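Long-range contact in bacterioferritin (PDB 3UOI), which probably oxidises ferrous iron at a diiron ferroxidase centre and stores it as a ferric mineral inside a hollow heme-binding shell of 24 subunits: residues A[6-16]-A[102-113]. Numbering follows the deposited sequence.
Sequences DPDVLRLLNEQ and RLKPGIVMCREK
Leu-12 fits as a knob among Arg-102, Gly-106, Met-109 and Cys-110, the centre of an antiparallel helix-helix packing at one end of the ferritin-like four-helix bundle. The axes of 7-16 and 102-112 approach to 9.9 Å with 151° between their directions, and register runs from Asp-6 beside Lys-113 to Gln-16 beside Arg-102. With CG anti to the backbone N (chi1 163°), Leu-12 reaches across: CD2 lies 3.5 Å from Cys-110 SG, while CD1 rests over Gly-106 CA, where the lack of a side chain lets the branch in. The doubly bent Met-109 brings its CE to 3.6 Å from the backbone O of Asp-8 and also touches Leu-12 CD2; Val-9 adds its two methyls against the sulfurs of Met-109 and Cys-110.

Polar contacts close both ends. At one, Arg-102 grips a single atom side-on: its NE and NH2 stand 2.8 and 2.7 Å from Gln-16 OE1. That oxygen lies near the guanidinium plane, although the amide is turned 34° from it, and both bonds are clearly bent. At the other, Lys-113, just past its helix, places NZ 3.1 Å from Asp-8 OD2, on the anti side but somewhat out of the carboxylate plane, with a longer salt bridge to Asp-6 OD1. OD2 of Asp-6 meanwhile caps helix 7-36 by accepting from Val-9 N, so the aspartate serves both cap and charge network.

Gln-16 turns its NE2 to Glu-20, a predicted iron ligand, making it a probable second-shell link between Arg-102 and the ferroxidase centre. Helix 116-146 packs on Leu-12 and Leu-103 through Leu-122 and Val-126, and helix 40-66 meets Gln-16 through Ile-60.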
loop_
_atom_site.group_PDB
_atom_site.type_symbol
_atom_site.label_atom_id
_atom_site.label_comp_id
_atom_site.label_asym_id
_atom_site.label_seq_id
_atom_site.Cartn_x
_atom_site.Cartn_y
_atom_site.Cartn_z
ATOM N N ASP A 6 -26.751 -21.160 -48.584
ATOM C CA ASP A 6 -26.934 -21.155 -50.029
ATOM C C ASP A 6 -25.645 -21.595 -50.653
ATOM O O ASP A 6 -24.610 -21.123 -50.313
ATOM C CB ASP A 6 -27.328 -19.775 -50.522
ATOM C CG ASP A 6 -27.199 -19.582 -52.054
ATOM O OD1 ASP A 6 -28.200 -19.424 -52.765
ATOM O OD2 ASP A 6 -26.080 -19.466 -52.535
ATOM N N PRO A 7 -25.728 -22.506 -51.592
ATOM C CA PRO A 7 -24.566 -23.132 -52.197
ATOM C C PRO A 7 -23.623 -22.214 -52.934
ATOM O O PRO A 7 -22.489 -22.528 -52.896
ATOM C CB PRO A 7 -25.188 -24.153 -53.127
ATOM C CG PRO A 7 -26.414 -24.463 -52.535
ATOM C CD PRO A 7 -26.946 -23.177 -52.010
ATOM N N ASP A 8 -24.078 -21.172 -53.616
ATOM C CA ASP A 8 -23.206 -20.185 -54.242
ATOM C C ASP A 8 -22.425 -19.434 -53.152
ATOM O O ASP A 8 -21.307 -19.108 -53.343
ATOM C CB ASP A 8 -23.948 -19.150 -55.096
ATOM C CG ASP A 8 -24.846 -19.742 -56.133
ATOM O OD1 ASP A 8 -24.731 -20.890 -56.441
ATOM O OD2 ASP A 8 -25.670 -19.013 -56.657
ATOM N N VAL A 9 -23.083 -19.157 -52.027
ATOM C CA VAL A 9 -22.424 -18.493 -50.942
ATOM C C VAL A 9 -21.310 -19.339 -50.373
ATOM O O VAL A 9 -20.284 -18.843 -50.071
ATOM C CB VAL A 9 -23.335 -18.045 -49.799
ATOM C CG1 VAL A 9 -22.513 -17.384 -48.726
ATOM C CG2 VAL A 9 -24.377 -17.114 -50.264
ATOM N N LEU A 10 -21.568 -20.617 -50.199
ATOM C CA LEU A 10 -20.584 -21.519 -49.673
ATOM C C LEU A 10 -19.372 -21.655 -50.582
ATOM O O LEU A 10 -18.285 -21.599 -50.135
ATOM C CB LEU A 10 -21.208 -22.855 -49.341
ATOM C CG LEU A 10 -22.008 -22.939 -48.039
ATOM C CD1 LEU A 10 -22.667 -24.268 -47.889
ATOM C CD2 LEU A 10 -21.160 -22.618 -46.802
ATOM N N ARG A 11 -19.560 -21.746 -51.864
ATOM C CA ARG A 11 -18.419 -21.775 -52.739
ATOM C C ARG A 11 -17.619 -20.496 -52.551
ATOM O O ARG A 11 -16.434 -20.501 -52.605
ATOM C CB ARG A 11 -18.857 -21.848 -54.197
ATOM C CG ARG A 11 -17.858 -22.454 -55.116
ATOM C CD ARG A 11 -18.489 -23.090 -56.320
ATOM N NE ARG A 11 -19.325 -22.124 -56.970
ATOM C CZ ARG A 11 -20.641 -22.090 -56.915
ATOM N NH1 ARG A 11 -21.336 -23.011 -56.265
ATOM N NH2 ARG A 11 -21.263 -21.110 -57.527
ATOM N N LEU A 12 -18.319 -19.404 -52.391
ATOM C CA LEU A 12 -17.688 -18.111 -52.302
ATOM C C LEU A 12 -16.813 -18.049 -51.058
ATOM O O LEU A 12 -15.723 -17.569 -51.090
ATOM C CB LEU A 12 -18.744 -17.027 -52.311
ATOM C CG LEU A 12 -18.327 -15.664 -51.834
ATOM C CD1 LEU A 12 -17.499 -15.049 -52.825
ATOM C CD2 LEU A 12 -19.493 -14.886 -51.603
ATOM N N LEU A 13 -17.367 -18.562 -49.983
ATOM C CA LEU A 13 -16.740 -18.610 -48.714
ATOM C C LEU A 13 -15.522 -19.475 -48.770
ATOM O O LEU A 13 -14.493 -19.072 -48.344
ATOM C CB LEU A 13 -17.739 -19.082 -47.645
ATOM C CG LEU A 13 -18.775 -18.056 -47.150
ATOM C CD1 LEU A 13 -19.794 -18.561 -46.163
ATOM C CD2 LEU A 13 -18.111 -16.847 -46.625
ATOM N N ASN A 14 -15.645 -20.644 -49.354
ATOM C CA ASN A 14 -14.531 -21.564 -49.481
ATOM C C ASN A 14 -13.424 -21.023 -50.366
ATOM O O ASN A 14 -12.303 -21.297 -50.168
ATOM C CB ASN A 14 -14.941 -22.960 -49.881
ATOM C CG ASN A 14 -15.165 -23.830 -48.726
ATOM O OD1 ASN A 14 -14.284 -24.050 -47.947
ATOM N ND2 ASN A 14 -16.339 -24.352 -48.613
ATOM N N GLU A 15 -13.831 -20.264 -51.352
ATOM C CA GLU A 15 -12.912 -19.628 -52.232
ATOM C C GLU A 15 -12.071 -18.634 -51.461
ATOM O O GLU A 15 -10.920 -18.544 -51.652
ATOM C CB GLU A 15 -13.668 -18.878 -53.312
ATOM C CG GLU A 15 -13.812 -19.594 -54.584
ATOM C CD GLU A 15 -14.440 -18.736 -55.625
ATOM O OE1 GLU A 15 -15.559 -19.036 -56.006
ATOM O OE2 GLU A 15 -13.806 -17.763 -56.043
ATOM N N GLN A 16 -12.735 -17.854 -50.623
ATOM C CA GLN A 16 -12.106 -16.829 -49.820
ATOM C C GLN A 16 -11.238 -17.460 -48.778
ATOM O O GLN A 16 -10.192 -16.970 -48.483
ATOM C CB GLN A 16 -13.086 -15.813 -49.292
ATOM C CG GLN A 16 -12.492 -14.678 -48.536
ATOM C CD GLN A 16 -11.549 -13.804 -49.333
ATOM O OE1 GLN A 16 -11.626 -13.696 -50.531
ATOM N NE2 GLN A 16 -10.634 -13.212 -48.642
ATOM N N ARG A 102 -12.647 -10.729 -56.155
ATOM C CA ARG A 102 -13.626 -11.710 -55.751
ATOM C C ARG A 102 -14.750 -11.250 -54.801
ATOM O O ARG A 102 -15.843 -11.605 -54.969
ATOM C CB ARG A 102 -12.944 -13.006 -55.239
ATOM C CG ARG A 102 -13.856 -13.909 -54.467
ATOM C CD ARG A 102 -13.172 -15.131 -53.900
ATOM N NE ARG A 102 -12.083 -14.789 -53.030
ATOM C CZ ARG A 102 -10.831 -14.664 -53.415
ATOM N NH1 ARG A 102 -10.483 -14.882 -54.656
ATOM N NH2 ARG A 102 -9.933 -14.324 -52.571
ATOM N N LEU A 103 -14.415 -10.511 -53.774
ATOM C CA LEU A 103 -15.339 -9.965 -52.800
ATOM C C LEU A 103 -16.333 -8.861 -53.237
ATOM O O LEU A 103 -17.394 -8.766 -52.693
ATOM C CB LEU A 103 -14.632 -9.594 -51.516
ATOM C CG LEU A 103 -13.925 -10.785 -50.906
ATOM C CD1 LEU A 103 -13.577 -10.524 -49.538
ATOM C CD2 LEU A 103 -14.742 -11.998 -51.022
ATOM N N LYS A 104 -15.925 -8.003 -54.167
ATOM C CA LYS A 104 -16.805 -6.915 -54.504
ATOM C C LYS A 104 -18.099 -7.461 -55.094
ATOM O O LYS A 104 -19.132 -7.209 -54.607
ATOM C CB LYS A 104 -16.168 -5.976 -55.464
ATOM C CG LYS A 104 -15.153 -5.009 -54.933
ATOM C CD LYS A 104 -14.336 -4.606 -56.097
ATOM C CE LYS A 104 -13.652 -3.312 -55.936
ATOM N NZ LYS A 104 -13.617 -2.619 -57.235
ATOM N N PRO A 105 -18.007 -8.292 -56.105
ATOM C CA PRO A 105 -19.174 -8.979 -56.653
ATOM C C PRO A 105 -19.828 -9.946 -55.661
ATOM O O PRO A 105 -20.995 -9.998 -55.535
ATOM C CB PRO A 105 -18.596 -9.694 -57.853
ATOM C CG PRO A 105 -17.168 -9.514 -57.750
ATOM C CD PRO A 105 -16.883 -8.369 -57.023
ATOM N N GLY A 106 -19.023 -10.651 -54.910
ATOM C CA GLY A 106 -19.497 -11.635 -53.948
ATOM C C GLY A 106 -20.420 -11.177 -52.834
ATOM O O GLY A 106 -21.344 -11.863 -52.488
ATOM N N ILE A 107 -20.146 -10.021 -52.277
ATOM C CA ILE A 107 -21.007 -9.426 -51.280
ATOM C C ILE A 107 -22.408 -9.108 -51.888
ATOM O O ILE A 107 -23.427 -9.368 -51.317
ATOM C CB ILE A 107 -20.357 -8.139 -50.704
ATOM C CG1 ILE A 107 -19.050 -8.452 -49.947
ATOM C CG2 ILE A 107 -21.290 -7.412 -49.897
ATOM C CD1 ILE A 107 -18.058 -7.350 -49.871
ATOM N N VAL A 108 -22.412 -8.561 -53.075
ATOM C CA VAL A 108 -23.675 -8.289 -53.684
ATOM C C VAL A 108 -24.413 -9.592 -53.863
ATOM O O VAL A 108 -25.560 -9.677 -53.565
ATOM C CB VAL A 108 -23.549 -7.579 -54.989
ATOM C CG1 VAL A 108 -24.870 -7.571 -55.680
ATOM C CG2 VAL A 108 -23.110 -6.219 -54.747
ATOM N N MET A 109 -23.715 -10.622 -54.300
ATOM C CA MET A 109 -24.407 -11.882 -54.465
ATOM C C MET A 109 -24.972 -12.391 -53.142
ATOM O O MET A 109 -26.094 -12.762 -53.076
ATOM C CB MET A 109 -23.540 -12.922 -55.093
ATOM C CG MET A 109 -24.216 -14.233 -55.213
ATOM S SD MET A 109 -24.063 -15.322 -53.829
ATOM C CE MET A 109 -22.372 -15.674 -53.923
ATOM N N CYS A 110 -24.188 -12.317 -52.078
ATOM C CA CYS A 110 -24.630 -12.757 -50.788
ATOM C C CYS A 110 -25.878 -12.047 -50.354
ATOM O O CYS A 110 -26.736 -12.675 -49.850
ATOM C CB CYS A 110 -23.566 -12.529 -49.738
ATOM S SG CYS A 110 -22.272 -13.630 -49.825
ATOM N N ARG A 111 -25.946 -10.742 -50.561
ATOM C CA ARG A 111 -27.130 -9.968 -50.209
ATOM C C ARG A 111 -28.366 -10.308 -51.080
ATOM O O ARG A 111 -29.459 -10.364 -50.636
ATOM C CB ARG A 111 -26.833 -8.493 -50.093
ATOM C CG ARG A 111 -25.928 -8.179 -48.968
ATOM C CD ARG A 111 -25.618 -6.720 -48.843
ATOM N NE ARG A 111 -24.953 -6.432 -47.596
ATOM C CZ ARG A 111 -25.574 -6.181 -46.462
ATOM N NH1 ARG A 111 -26.871 -6.130 -46.413
ATOM N NH2 ARG A 111 -24.894 -5.964 -45.384
ATOM N N GLU A 112 -28.128 -10.560 -52.343
ATOM C CA GLU A 112 -29.195 -11.026 -53.230
ATOM C C GLU A 112 -29.737 -12.391 -52.737
ATOM O O GLU A 112 -30.864 -12.716 -52.958
ATOM C CB GLU A 112 -28.736 -11.061 -54.684
ATOM C CG GLU A 112 -28.328 -9.681 -55.201
ATOM C CD GLU A 112 -27.747 -9.643 -56.620
ATOM O OE1 GLU A 112 -27.157 -10.621 -57.118
ATOM O OE2 GLU A 112 -27.838 -8.576 -57.210
ATOM N N LYS A 113 -28.890 -13.169 -52.093
ATOM C CA LYS A 113 -29.292 -14.471 -51.565
ATOM C C LYS A 113 -29.881 -14.427 -50.193
ATOM O O LYS A 113 -30.058 -15.434 -49.630
ATOM C CB LYS A 113 -28.137 -15.424 -51.506
ATOM C CG LYS A 113 -27.297 -15.390 -52.663
ATOM C CD LYS A 113 -28.085 -15.614 -53.858
ATOM C CE LYS A 113 -27.215 -15.975 -55.009
ATOM N NZ LYS A 113 -27.851 -16.917 -55.854
#